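PDB 1TZ7: 4-alpha-glucanotransferase from Aquifex aeolicus, which is an enzyme of the amylomaltase (D-enzyme) family, built round a parallel eight-stranded beta/alpha barrel. Local coordinates for residues K133-F138 / H198-F203; E142-E147 / V204-W209; S402-P407 / G477-R482; Q456-L461 / N465-N470. All coordinates share one frame; numbering follows the deposited sequence.

Contact 1 (K133-F138 / H198-F203)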
# COMPACT_ATOMS: atom_id res chain seq x y z
N LYS A 133 -13.48 8.85 -25.47
CA LYS A 133 -14.00 9.30 -26.77
C LYS A 133 -15.32 10.05 -26.60
O LYS A 133 -15.54 11.08 -27.24
CB LYS A 133 -14.22 8.10 -27.70
CG LYS A 133 -12.94 7.37 -28.08
CD LYS A 133 -13.15 6.48 -29.31
CE LYS A 133 -11.90 6.39 -30.17
NZ LYS A 133 -10.84 5.57 -29.52
N ASN A 134 -16.19 9.54 -25.74
CA ASN A 134 -17.50 10.15 -25.50
C ASN A 134 -17.44 11.22 -24.41
O ASN A 134 -18.42 11.47 -23.72
CB ASN A 134 -18.52 9.07 -25.11
CG ASN A 134 -18.69 8.02 -26.18
OD1 ASN A 134 -18.34 6.85 -25.98
ND2 ASN A 134 -19.23 8.41 -27.32
N PHE A 135 -16.28 11.85 -24.28
CA PHE A 135 -16.04 12.81 -23.21
C PHE A 135 -15.51 14.12 -23.81
O PHE A 135 -14.98 14.14 -24.92
CB PHE A 135 -15.05 12.22 -22.19
CG PHE A 135 -14.86 13.08 -20.97
CD1 PHE A 135 -15.78 13.06 -19.93
CD2 PHE A 135 -13.73 13.89 -20.85
CE1 PHE A 135 -15.59 13.85 -18.80
CE2 PHE A 135 -13.54 14.68 -19.72
CZ PHE A 135 -14.47 14.66 -18.70
N ARG A 136 -15.64 15.19 -23.04
CA ARG A 136 -16.59 16.24 -23.36
C ARG A 136 -16.36 17.45 -22.46
O ARG A 136 -16.24 18.58 -22.94
CB ARG A 136 -18.02 15.72 -23.15
CG ARG A 136 -18.78 15.39 -24.43
CD ARG A 136 -19.78 14.24 -24.29
NE ARG A 136 -21.10 14.57 -24.84
CZ ARG A 136 -22.20 13.83 -24.66
NH1 ARG A 136 -23.35 14.21 -25.20
NH2 ARG A 136 -22.15 12.71 -23.93
N ARG A 137 -16.31 17.20 -21.16
CA ARG A 137 -16.14 18.25 -20.17
C ARG A 137 -14.66 18.43 -19.82
O ARG A 137 -14.22 18.07 -18.72
CB ARG A 137 -16.94 17.92 -18.91
CG ARG A 137 -17.13 19.08 -17.95
CD ARG A 137 -18.57 19.28 -17.47
NE ARG A 137 -19.24 18.02 -17.13
CZ ARG A 137 -20.14 17.40 -17.92
NH1 ARG A 137 -20.68 16.25 -17.52
NH2 ARG A 137 -20.49 17.92 -19.09
N PHE A 138 -13.89 18.97 -20.76
CA PHE A 138 -12.43 19.05 -20.63
C PHE A 138 -12.01 20.17 -19.67
O PHE A 138 -10.87 20.20 -19.20
CB PHE A 138 -11.77 19.28 -22.00
CG PHE A 138 -11.64 18.03 -22.82
CD1 PHE A 138 -10.49 17.25 -22.75
CD2 PHE A 138 -12.67 17.62 -23.66
CE1 PHE A 138 -10.37 16.09 -23.50
CE2 PHE A 138 -12.55 16.47 -24.42
CZ PHE A 138 -11.40 15.70 -24.34
N HIS A 198 -4.50 10.11 -20.37
CA HIS A 198 -3.89 9.62 -19.14
C HIS A 198 -4.22 10.48 -17.94
O HIS A 198 -4.28 9.98 -16.82
CB HIS A 198 -2.39 9.46 -19.33
CG HIS A 198 -2.04 8.32 -20.23
ND1 HIS A 198 -2.40 7.02 -19.96
CD2 HIS A 198 -1.39 8.29 -21.42
CE1 HIS A 198 -1.98 6.24 -20.93
NE2 HIS A 198 -1.36 6.98 -21.83
N VAL A 199 -4.43 11.78 -18.15
CA VAL A 199 -4.94 12.63 -17.07
C VAL A 199 -6.41 12.31 -16.80
O VAL A 199 -6.85 12.31 -15.66
CB VAL A 199 -4.75 14.19 -17.35
CG1 VAL A 199 -3.54 14.45 -18.22
CG2 VAL A 199 -5.99 14.79 -17.96
N PHE A 200 -7.16 12.02 -17.86
CA PHE A 200 -8.57 11.62 -17.74
C PHE A 200 -8.72 10.36 -16.89
O PHE A 200 -9.62 10.27 -16.07
CB PHE A 200 -9.19 11.39 -19.13
CG PHE A 200 -10.50 10.64 -19.10
CD1 PHE A 200 -11.69 11.29 -18.77
CD2 PHE A 200 -10.55 9.28 -19.40
CE1 PHE A 200 -12.89 10.59 -18.74
CE2 PHE A 200 -11.75 8.58 -19.37
CZ PHE A 200 -12.92 9.24 -19.04
N VAL A 201 -7.83 9.39 -17.10
CA VAL A 201 -7.85 8.16 -16.32
C VAL A 201 -7.59 8.45 -14.83
O VAL A 201 -8.26 7.91 -13.96
CB VAL A 201 -6.79 7.13 -16.85
CG1 VAL A 201 -6.61 5.98 -15.86
CG2 VAL A 201 -7.21 6.60 -18.21
N GLN A 202 -6.61 9.32 -14.57
CA GLN A 202 -6.30 9.72 -13.20
C GLN A 202 -7.44 10.54 -12.59
O GLN A 202 -7.76 10.39 -11.42
CB GLN A 202 -5.01 10.53 -13.17
CG GLN A 202 -3.76 9.71 -13.45
CD GLN A 202 -3.67 8.50 -12.56
OE1 GLN A 202 -3.62 8.63 -11.34
NE2 GLN A 202 -3.64 7.32 -13.15
N PHE A 203 -8.05 11.39 -13.40
CA PHE A 203 -9.23 12.16 -12.99
C PHE A 203 -10.33 11.22 -12.49
O PHE A 203 -10.86 11.39 -11.39
CB PHE A 203 -9.73 13.00 -14.17
CG PHE A 203 -11.05 13.69 -13.91
CD1 PHE A 203 -12.22 13.23 -14.50
CD2 PHE A 203 -11.12 14.82 -13.10
CE1 PHE A 203 -13.44 13.87 -14.27
CE2 PHE A 203 -12.34 15.46 -12.87
CZ PHE A 203 -13.49 14.99 -13.46

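Contact 2 (E142-E147 / V204-W209)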
# COMPACT_ATOMS: atom_id res chain seq x y z
N GLU A 142 -8.99 20.35 -16.64
CA GLU A 142 -7.98 21.41 -16.51
C GLU A 142 -7.82 21.85 -15.05
O GLU A 142 -6.71 22.15 -14.60
CB GLU A 142 -8.34 22.62 -17.39
CG GLU A 142 -7.16 23.21 -18.15
CD GLU A 142 -6.58 22.26 -19.18
OE1 GLU A 142 -5.38 21.92 -19.07
OE2 GLU A 142 -7.33 21.84 -20.09
N ASP A 143 -8.93 21.88 -14.31
CA ASP A 143 -8.89 22.18 -12.88
C ASP A 143 -8.20 21.07 -12.11
O ASP A 143 -7.46 21.32 -11.16
CB ASP A 143 -10.32 22.38 -12.34
CG ASP A 143 -10.96 23.67 -12.84
OD1 ASP A 143 -10.59 24.14 -13.93
OD2 ASP A 143 -11.85 24.27 -12.20
N PHE A 144 -8.44 19.83 -12.53
CA PHE A 144 -7.81 18.66 -11.92
C PHE A 144 -6.30 18.71 -12.12
O PHE A 144 -5.53 18.44 -11.20
CB PHE A 144 -8.38 17.38 -12.53
CG PHE A 144 -7.86 16.12 -11.89
CD1 PHE A 144 -8.31 15.72 -10.64
CD2 PHE A 144 -6.92 15.33 -12.55
CE1 PHE A 144 -7.84 14.56 -10.05
CE2 PHE A 144 -6.45 14.17 -11.96
CZ PHE A 144 -6.90 13.79 -10.71
N LEU A 145 -5.88 19.07 -13.33
CA LEU A 145 -4.45 19.14 -13.67
C LEU A 145 -3.72 20.17 -12.82
O LEU A 145 -2.58 19.95 -12.42
CB LEU A 145 -4.27 19.47 -15.16
CG LEU A 145 -3.91 18.31 -16.07
CD1 LEU A 145 -4.07 18.70 -17.53
CD2 LEU A 145 -2.48 17.83 -15.80
N LYS A 146 -4.38 21.30 -12.57
CA LYS A 146 -3.79 22.36 -11.75
C LYS A 146 -3.59 21.87 -10.32
O LYS A 146 -2.54 22.07 -9.74
CB LYS A 146 -4.69 23.60 -11.76
CG LYS A 146 -4.73 24.33 -13.11
CD LYS A 146 -3.50 25.22 -13.31
CE LYS A 146 -3.89 26.64 -13.72
NZ LYS A 146 -4.67 26.67 -14.99
N GLU A 147 -4.62 21.23 -9.76
CA GLU A 147 -4.55 20.69 -8.40
C GLU A 147 -3.37 19.73 -8.24
O GLU A 147 -2.69 19.73 -7.21
CB GLU A 147 -5.86 19.97 -8.04
CG GLU A 147 -6.01 19.65 -6.54
CD GLU A 147 -7.21 18.76 -6.24
OE1 GLU A 147 -8.08 18.61 -7.12
OE2 GLU A 147 -7.27 18.21 -5.12
N VAL A 204 -10.67 10.23 -13.30
CA VAL A 204 -11.72 9.28 -12.96
C VAL A 204 -11.40 8.56 -11.65
O VAL A 204 -12.28 8.37 -10.81
CB VAL A 204 -11.93 8.22 -14.08
CG1 VAL A 204 -12.88 7.12 -13.61
CG2 VAL A 204 -12.47 8.88 -15.34
N PHE A 205 -10.14 8.17 -11.47
CA PHE A 205 -9.74 7.42 -10.28
C PHE A 205 -9.87 8.28 -9.03
O PHE A 205 -10.44 7.84 -8.03
CB PHE A 205 -8.29 6.93 -10.41
CG PHE A 205 -7.78 6.25 -9.16
CD1 PHE A 205 -7.84 4.87 -9.04
CD2 PHE A 205 -7.27 7.00 -8.10
CE1 PHE A 205 -7.38 4.24 -7.89
CE2 PHE A 205 -6.81 6.38 -6.96
CZ PHE A 205 -6.87 4.99 -6.85
N PHE A 206 -9.33 9.49 -9.08
CA PHE A 206 -9.22 10.34 -7.91
C PHE A 206 -10.57 10.90 -7.49
O PHE A 206 -10.82 11.14 -6.31
CB PHE A 206 -8.22 11.48 -8.16
CG PHE A 206 -6.79 11.12 -7.84
CD1 PHE A 206 -6.00 10.41 -8.74
CD2 PHE A 206 -6.23 11.48 -6.62
CE1 PHE A 206 -4.69 10.07 -8.44
CE2 PHE A 206 -4.91 11.15 -6.32
CZ PHE A 206 -4.14 10.44 -7.23
N LYS A 207 -11.46 11.10 -8.46
CA LYS A 207 -12.82 11.54 -8.18
C LYS A 207 -13.63 10.42 -7.51
O LYS A 207 -14.44 10.68 -6.62
CB LYS A 207 -13.52 12.00 -9.47
CG LYS A 207 -13.75 13.52 -9.54
CD LYS A 207 -12.43 14.31 -9.39
CE LYS A 207 -12.58 15.48 -8.41
NZ LYS A 207 -12.64 16.79 -9.11
N GLN A 208 -13.40 9.18 -7.93
CA GLN A 208 -14.06 8.04 -7.31
C GLN A 208 -13.53 7.81 -5.88
O GLN A 208 -14.29 7.45 -4.98
CB GLN A 208 -13.87 6.79 -8.16
CG GLN A 208 -14.75 6.76 -9.41
CD GLN A 208 -14.78 5.39 -10.09
OE1 GLN A 208 -14.14 4.45 -9.62
NE2 GLN A 208 -15.51 5.29 -11.19
N TRP A 209 -12.24 8.03 -5.67
CA TRP A 209 -11.67 7.89 -4.34
C TRP A 209 -12.13 9.03 -3.41
O TRP A 209 -12.36 8.81 -2.23
CB TRP A 209 -10.15 7.85 -4.38
CG TRP A 209 -9.59 7.65 -3.02
CD1 TRP A 209 -9.14 8.61 -2.17
CD2 TRP A 209 -9.46 6.40 -2.33
NE1 TRP A 209 -8.72 8.04 -0.99
CE2 TRP A 209 -8.90 6.68 -1.07
CE3 TRP A 209 -9.74 5.07 -2.66
CZ2 TRP A 209 -8.63 5.68 -0.13
CZ3 TRP A 209 -9.47 4.08 -1.73
CH2 TRP A 209 -8.92 4.39 -0.48

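Contact 3 (S402-P407 / G477-R482)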
# COMPACT_ATOMS: atom_id res chain seq x y z
N SER A 402 -2.67 -10.41 11.69
CA SER A 402 -1.66 -10.73 10.70
C SER A 402 -1.66 -9.66 9.61
O SER A 402 -2.50 -8.75 9.62
CB SER A 402 -1.93 -12.12 10.11
OG SER A 402 -3.20 -12.19 9.50
N THR A 403 -0.72 -9.76 8.68
CA THR A 403 -0.62 -8.79 7.59
C THR A 403 -0.63 -9.47 6.25
O THR A 403 -0.64 -10.69 6.15
CB THR A 403 0.67 -7.94 7.72
OG1 THR A 403 1.82 -8.74 7.44
CG2 THR A 403 0.88 -7.46 9.17
N HIS A 404 -0.62 -8.66 5.21
CA HIS A 404 -0.68 -9.14 3.85
C HIS A 404 0.60 -9.89 3.41
O HIS A 404 0.60 -10.59 2.41
CB HIS A 404 -0.95 -7.99 2.93
CG HIS A 404 0.15 -6.97 2.89
ND1 HIS A 404 0.63 -6.30 3.98
CD2 HIS A 404 0.83 -6.50 1.86
CE1 HIS A 404 1.58 -5.47 3.59
NE2 HIS A 404 1.71 -5.58 2.32
N ASP A 405 1.69 -9.71 4.16
CA ASP A 405 2.95 -10.44 3.88
C ASP A 405 2.98 -11.81 4.58
O ASP A 405 3.94 -12.55 4.44
CB ASP A 405 4.15 -9.61 4.33
CG ASP A 405 4.40 -8.42 3.45
OD1 ASP A 405 4.30 -8.56 2.20
OD2 ASP A 405 4.69 -7.30 3.90
N LEU A 406 1.93 -12.12 5.32
CA LEU A 406 1.91 -13.28 6.19
C LEU A 406 0.77 -14.18 5.81
O LEU A 406 -0.21 -13.73 5.21
CB LEU A 406 1.74 -12.85 7.65
CG LEU A 406 2.99 -12.58 8.48
CD1 LEU A 406 4.12 -12.00 7.65
CD2 LEU A 406 2.65 -11.66 9.64
N PRO A 407 0.86 -15.46 6.16
CA PRO A 407 -0.30 -16.33 6.10
C PRO A 407 -1.35 -15.85 7.09
O PRO A 407 -0.98 -15.34 8.15
CB PRO A 407 0.25 -17.72 6.51
CG PRO A 407 1.59 -17.46 7.12
CD PRO A 407 2.06 -16.14 6.67
N GLY A 477 2.10 -14.77 -8.43
CA GLY A 477 1.02 -15.49 -7.77
C GLY A 477 0.34 -14.67 -6.68
O GLY A 477 -0.66 -15.09 -6.10
N ASN A 478 0.90 -13.50 -6.40
CA ASN A 478 0.50 -12.72 -5.23
C ASN A 478 -0.57 -11.68 -5.55
O ASN A 478 -0.83 -11.39 -6.72
CB ASN A 478 1.72 -12.04 -4.62
CG ASN A 478 2.82 -13.01 -4.29
OD1 ASN A 478 2.65 -13.89 -3.45
ND2 ASN A 478 3.96 -12.86 -4.95
N TRP A 479 -1.18 -11.13 -4.50
CA TRP A 479 -2.08 -9.98 -4.60
C TRP A 479 -3.39 -10.35 -5.28
O TRP A 479 -4.11 -9.47 -5.77
CB TRP A 479 -1.41 -8.82 -5.35
CG TRP A 479 0.02 -8.64 -4.98
CD1 TRP A 479 1.11 -8.92 -5.75
CD2 TRP A 479 0.53 -8.14 -3.74
NE1 TRP A 479 2.27 -8.62 -5.06
CE2 TRP A 479 1.94 -8.15 -3.83
CE3 TRP A 479 -0.07 -7.69 -2.55
CZ2 TRP A 479 2.76 -7.71 -2.78
CZ3 TRP A 479 0.75 -7.26 -1.52
CH2 TRP A 479 2.15 -7.27 -1.64
N ARG A 480 -3.72 -11.63 -5.29
CA ARG A 480 -4.84 -12.12 -6.05
C ARG A 480 -6.08 -12.42 -5.19
O ARG A 480 -7.18 -12.53 -5.71
CB ARG A 480 -4.43 -13.37 -6.85
CG ARG A 480 -3.21 -13.12 -7.81
CD ARG A 480 -3.08 -14.13 -8.95
NE ARG A 480 -3.77 -13.69 -10.11
CZ ARG A 480 -3.27 -13.39 -11.32
NH1 ARG A 480 -4.14 -13.07 -12.22
NH2 ARG A 480 -1.96 -13.33 -11.61
N TRP A 481 -5.90 -12.56 -3.87
CA TRP A 481 -7.01 -13.01 -3.02
C TRP A 481 -8.16 -12.02 -3.04
O TRP A 481 -7.95 -10.82 -2.93
CB TRP A 481 -6.58 -13.23 -1.58
CG TRP A 481 -7.76 -13.60 -0.71
CD1 TRP A 481 -8.40 -14.82 -0.66
CD2 TRP A 481 -8.47 -12.75 0.20
NE1 TRP A 481 -9.45 -14.77 0.23
CE2 TRP A 481 -9.51 -13.51 0.78
CE3 TRP A 481 -8.33 -11.41 0.60
CZ2 TRP A 481 -10.40 -12.99 1.72
CZ3 TRP A 481 -9.21 -10.90 1.54
CH2 TRP A 481 -10.23 -11.69 2.08
N ARG A 482 -9.38 -12.54 -3.15
CA ARG A 482 -10.58 -11.73 -3.03
C ARG A 482 -11.59 -12.39 -2.10
O ARG A 482 -11.62 -13.62 -1.98
CB ARG A 482 -11.22 -11.51 -4.40
CG ARG A 482 -10.34 -10.80 -5.40
CD ARG A 482 -11.10 -9.89 -6.36
NE ARG A 482 -11.97 -10.65 -7.26
CZ ARG A 482 -13.13 -10.19 -7.74
NH1 ARG A 482 -13.85 -10.96 -8.55
NH2 ARG A 482 -13.57 -8.98 -7.42

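Contact 4 (Q456-L461 / N465-N470)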
# COMPACT_ATOMS: atom_id res chain seq x y z
N GLN A 456 -6.80 -8.50 9.93
CA GLN A 456 -6.81 -8.83 8.51
C GLN A 456 -8.11 -9.54 8.16
O GLN A 456 -8.58 -10.39 8.90
CB GLN A 456 -5.60 -9.70 8.11
CG GLN A 456 -5.23 -9.55 6.62
CD GLN A 456 -4.06 -10.44 6.18
OE1 GLN A 456 -3.60 -10.33 5.04
NE2 GLN A 456 -3.59 -11.31 7.07
N MET A 457 -8.70 -9.17 7.03
CA MET A 457 -10.04 -9.64 6.67
C MET A 457 -10.08 -11.16 6.64
O MET A 457 -11.06 -11.76 7.07
CB MET A 457 -10.46 -9.08 5.31
CG MET A 457 -11.90 -9.41 4.92
SD MET A 457 -13.10 -8.62 6.02
CE MET A 457 -14.60 -8.86 5.09
N GLN A 458 -9.00 -11.78 6.15
CA GLN A 458 -8.92 -13.25 6.05
C GLN A 458 -9.06 -13.92 7.41
O GLN A 458 -9.57 -15.04 7.51
CB GLN A 458 -7.58 -13.66 5.42
CG GLN A 458 -7.44 -13.30 3.94
CD GLN A 458 -6.68 -12.00 3.72
OE1 GLN A 458 -6.95 -11.01 4.39
NE2 GLN A 458 -5.74 -12.01 2.80
N ASP A 459 -8.60 -13.25 8.46
CA ASP A 459 -8.73 -13.76 9.83
C ASP A 459 -10.17 -13.66 10.33
O ASP A 459 -10.68 -14.57 10.98
CB ASP A 459 -7.80 -13.00 10.78
CG ASP A 459 -6.33 -13.22 10.46
OD1 ASP A 459 -6.00 -14.23 9.80
OD2 ASP A 459 -5.43 -12.44 10.84
N LEU A 460 -10.82 -12.54 10.01
CA LEU A 460 -12.24 -12.36 10.31
C LEU A 460 -13.07 -13.48 9.68
O LEU A 460 -14.05 -13.95 10.26
CB LEU A 460 -12.72 -11.00 9.79
CG LEU A 460 -13.73 -10.23 10.66
CD1 LEU A 460 -14.40 -9.15 9.82
CD2 LEU A 460 -14.77 -11.15 11.27
N LEU A 461 -12.67 -13.90 8.48
CA LEU A 461 -13.40 -14.91 7.72
C LEU A 461 -12.89 -16.33 8.01
O LEU A 461 -13.40 -17.31 7.45
CB LEU A 461 -13.30 -14.62 6.22
CG LEU A 461 -13.91 -13.28 5.77
CD1 LEU A 461 -13.64 -13.02 4.30
CD2 LEU A 461 -15.40 -13.24 6.06
N ASN A 465 -4.22 -20.88 4.45
CA ASN A 465 -3.07 -20.49 3.63
C ASN A 465 -3.46 -20.14 2.19
O ASN A 465 -2.75 -19.40 1.51
CB ASN A 465 -2.02 -21.61 3.61
CG ASN A 465 -1.32 -21.78 4.95
OD1 ASN A 465 -1.35 -22.85 5.55
ND2 ASN A 465 -0.69 -20.71 5.42
N GLU A 466 -4.58 -20.69 1.73
CA GLU A 466 -5.06 -20.44 0.37
C GLU A 466 -5.43 -18.96 0.15
O GLU A 466 -5.44 -18.47 -0.98
CB GLU A 466 -6.27 -21.35 0.05
CG GLU A 466 -7.63 -20.83 0.53
CD GLU A 466 -7.89 -21.10 2.01
OE1 GLU A 466 -9.01 -20.79 2.48
OE2 GLU A 466 -6.99 -21.62 2.69
N ALA A 467 -5.74 -18.25 1.25
CA ALA A 467 -6.17 -16.85 1.17
C ALA A 467 -5.03 -15.87 1.48
O ALA A 467 -5.26 -14.68 1.70
CB ALA A 467 -7.34 -16.61 2.12
N ARG A 468 -3.80 -16.37 1.48
CA ARG A 468 -2.63 -15.52 1.71
C ARG A 468 -2.49 -14.49 0.57
O ARG A 468 -2.51 -14.85 -0.61
CB ARG A 468 -1.37 -16.37 1.79
CG ARG A 468 -0.13 -15.60 2.20
CD ARG A 468 1.08 -16.48 2.50
NE ARG A 468 2.25 -15.67 2.86
CZ ARG A 468 3.36 -16.16 3.38
NH1 ARG A 468 3.49 -17.46 3.60
NH2 ARG A 468 4.36 -15.34 3.67
N MET A 469 -2.34 -13.23 0.93
CA MET A 469 -2.27 -12.16 -0.05
C MET A 469 -0.91 -12.17 -0.75
O MET A 469 -0.85 -12.19 -1.98
CB MET A 469 -2.50 -10.80 0.63
CG MET A 469 -2.73 -9.66 -0.35
SD MET A 469 -4.17 -9.92 -1.44
CE MET A 469 -4.60 -8.21 -1.83
N ASN A 470 0.18 -12.17 0.02
CA ASN A 470 1.53 -12.12 -0.55
C ASN A 470 2.52 -13.03 0.17
O ASN A 470 2.49 -13.16 1.39
CB ASN A 470 2.07 -10.68 -0.55
CG ASN A 470 3.49 -10.58 -1.12
OD1 ASN A 470 3.74 -10.99 -2.25
ND2 ASN A 470 4.41 -10.03 -0.33
O HOH W 1 -2.17 -12.51 3.90

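Contact 1 (K133-F138 / H198-F203)
The ring of Phe-135 is covered on both faces. Over one lies Phe-200, whose CE1 sits 3.8 Å above the ring plane close to the centre; over the opposite face comes the backbone N of Arg-137, 3.9 Å above the plane. The two phenyl rings meet obliquely, with planes at 49° and centroids 5.0 Å apart, so neither a stack nor an edge-to-face pair results. Phe-200 leads with one side of its ring: CE1 reaches Phe-135 CG at 3.9 Å, and Phe-200 CD1 comes as close to Phe-135 CD2.

Both side chains carry CG anti to the backbone N (chi1 -174° in Phe-135 and 165° in Phe-200), which extends each ring from its backbone toward the other. Phe-135 lies in the loop between helices 117-133 and 138-147, Phe-200 on the long helix 192-218, and Leu-141 touches both. Phenylalanine suits each place because a flat apolar ring can bridge a loop and a helix while presenting a broad face. The chemistry is purely apolar: without a directional bond between the segments, the loop is held to the helix by van der Waals contact and the exclusion of water from two ring surfaces.

Contact 2 (E142-E147 / V204-W209)
Phe-144 pushes the edge of its ring against the side chain of Phe-206, and this is where the two helices pack tightly. CE1 of Phe-144 lies 3.6 Å from CB of Phe-206, and the neighbouring CZ comes within 3.9 Å of Phe-206 CG, which sits in the plane of the Phe-144 ring. The rings form an offset edge-to-face pair, the edge of Phe-144 toward the face of Phe-206, with planes at 60° and centroids 5.9 Å apart. Phe-144 holds CG anti to its own N (chi1 -176°), a choice that swings the ring straight across the gap between backbones whose nearest CA atoms, in these same two residues, are 9.3 Å apart. Two buried phenylalanines suit this spacing, since each ring reaches well out from its helix.

Toward the solvent the contact is looser. The aliphatic part of Lys-207 runs beside the Phe-144 ring, its CD 4.5 Å from Phe-144 CD1, while its NZ stays 5.3 Å from OE1 of Glu-147. Those opposite charges do not touch, though they may attract weakly at that range; Glu-147 instead makes a salt bridge with Lys-298 through OE2. Long flexible charged chains suit this border, since their stems add apolar cover and their ends can meet water.

His-148, just beyond helix 138-147, meets both phenyl rings, and Leu-299 packs on Phe-206. Leu-152 of helix 149-165 touches Phe-144, so the ring carried by helix 138-147 lies between helices 149-165 and 192-218.

Contact 3 (S402-P407 / G477-R482)
His-404 and Trp-479 meet rim to rim. CD2 of the imidazole points at the far end of the indole, 3.5 Å from CZ3 and 3.8 Å from CH2, and each of these nearest atoms lies at the edge of the other ring, near its plane. The planes are turned 43° apart and neither ring covers the other's face. The closest atoms on both sides are ring carbons, so the contact is van der Waals.

In the next shell, Asp-405 CG lies over one face of the imidazole and Asn-478 CB over one face of the indole, both toward the rim. His-404 CG stands between its backbone N and carbonyl carbon (chi1 65°), which brings the ring off the turn toward Trp-479. That turn is of type I, running from Thr-403 to Leu-406 and closed by Leu-406 N to Thr-403 O at 3.1 Å; Thr-403 OG1 adds a weak bond from Asp-405 N, for which a short hydroxyl side chain is well suited. On the other side, Trp-479 adopts left-handed backbone angles, unusual for a residue with a side chain, and its large ring can span the gap to the turn.

Further out, Asp-405 OD1 accepts from Asn-470 ND2, and Asn-478 OD1 from Tyr-471 N, so one intervening loop steadies both sides. The turn follows barrel strand 397-400 and precedes helix 409-414, while 477-482 belongs to the long loop between helices 457-460 and 491-500, with Trp-481 packed on 457-460.

Contact 4 (Q456-L461 / N465-N470)
Gln-458 reaches from a single-turn helix to the backbone of Ala-467. The setting is a beta/alpha barrel: strand 452-456 runs directly into helix 457-460, with Gln-456 as the N-cap residue and its carbonyl O receiving both Asp-459 N and Leu-460 N.

Along the Gln-458 side chain, CB lies 4.4 Å from the methyl of Ala-467. CG, set beside the backbone N by chi1 of -69°, comes to 3.8 Å from Ala-467 CB; the short methyl gives CG an apolar partner beside the carbonyl that the amide grips. CG is also 3.4 Å from Ala-467 O, and beyond the bend at chi2 (97°) CD lies 3.6 Å from that oxygen. At the tip NE2 donates to Ala-467 O over 2.9 Å. The bond is nearly straight, 166° at the hydrogen, runs nearly along the C=O axis and stays in the amide plane, so the glutamine's rotation is well defined. NE2 also comes near CB of Met-469, whose sulfur-bearing end leads elsewhere. Glutamine suits the place: it supplies aliphatic length for the methyl and an N-H for a buried carbonyl. Trp-481 also packs against Gln-458.

A second link is made by water, which donates to Gln-456 OE1 and accepts from Met-469 N, satisfying a main-chain N-H that no side chain of these two segments takes up. The loop also braces itself beyond the contact: Arg-468 NE donates to Asn-470 O at 2.9 Å, reaching the oxygen from above its carbonyl plane.

In the fold
The four contacts form two pairs. Contacts 1 and 2 lie about 10 Å apart between centres and follow each other along helix 192-218; they join where the ring of Phe-144 meets Phe-203 edge-to-face, with Phe-144 CE2 3.5 Å from Phe-203 N. Contacts 3 and 4, centres about 6 Å apart, share the end of the barrel strands: Trp-479 N lies 2.8 Å from Met-469 O, a probable hydrogen bond, and Ser-402 OG bonds Asp-459. The pairs are well separated, contacts 2 and 3 about 30 Å between centres, on opposite sides of the chain's centre. In beta/alpha-barrel enzymes the active site lies at the C-terminal strand ends, near which contacts 3 and 4 sit.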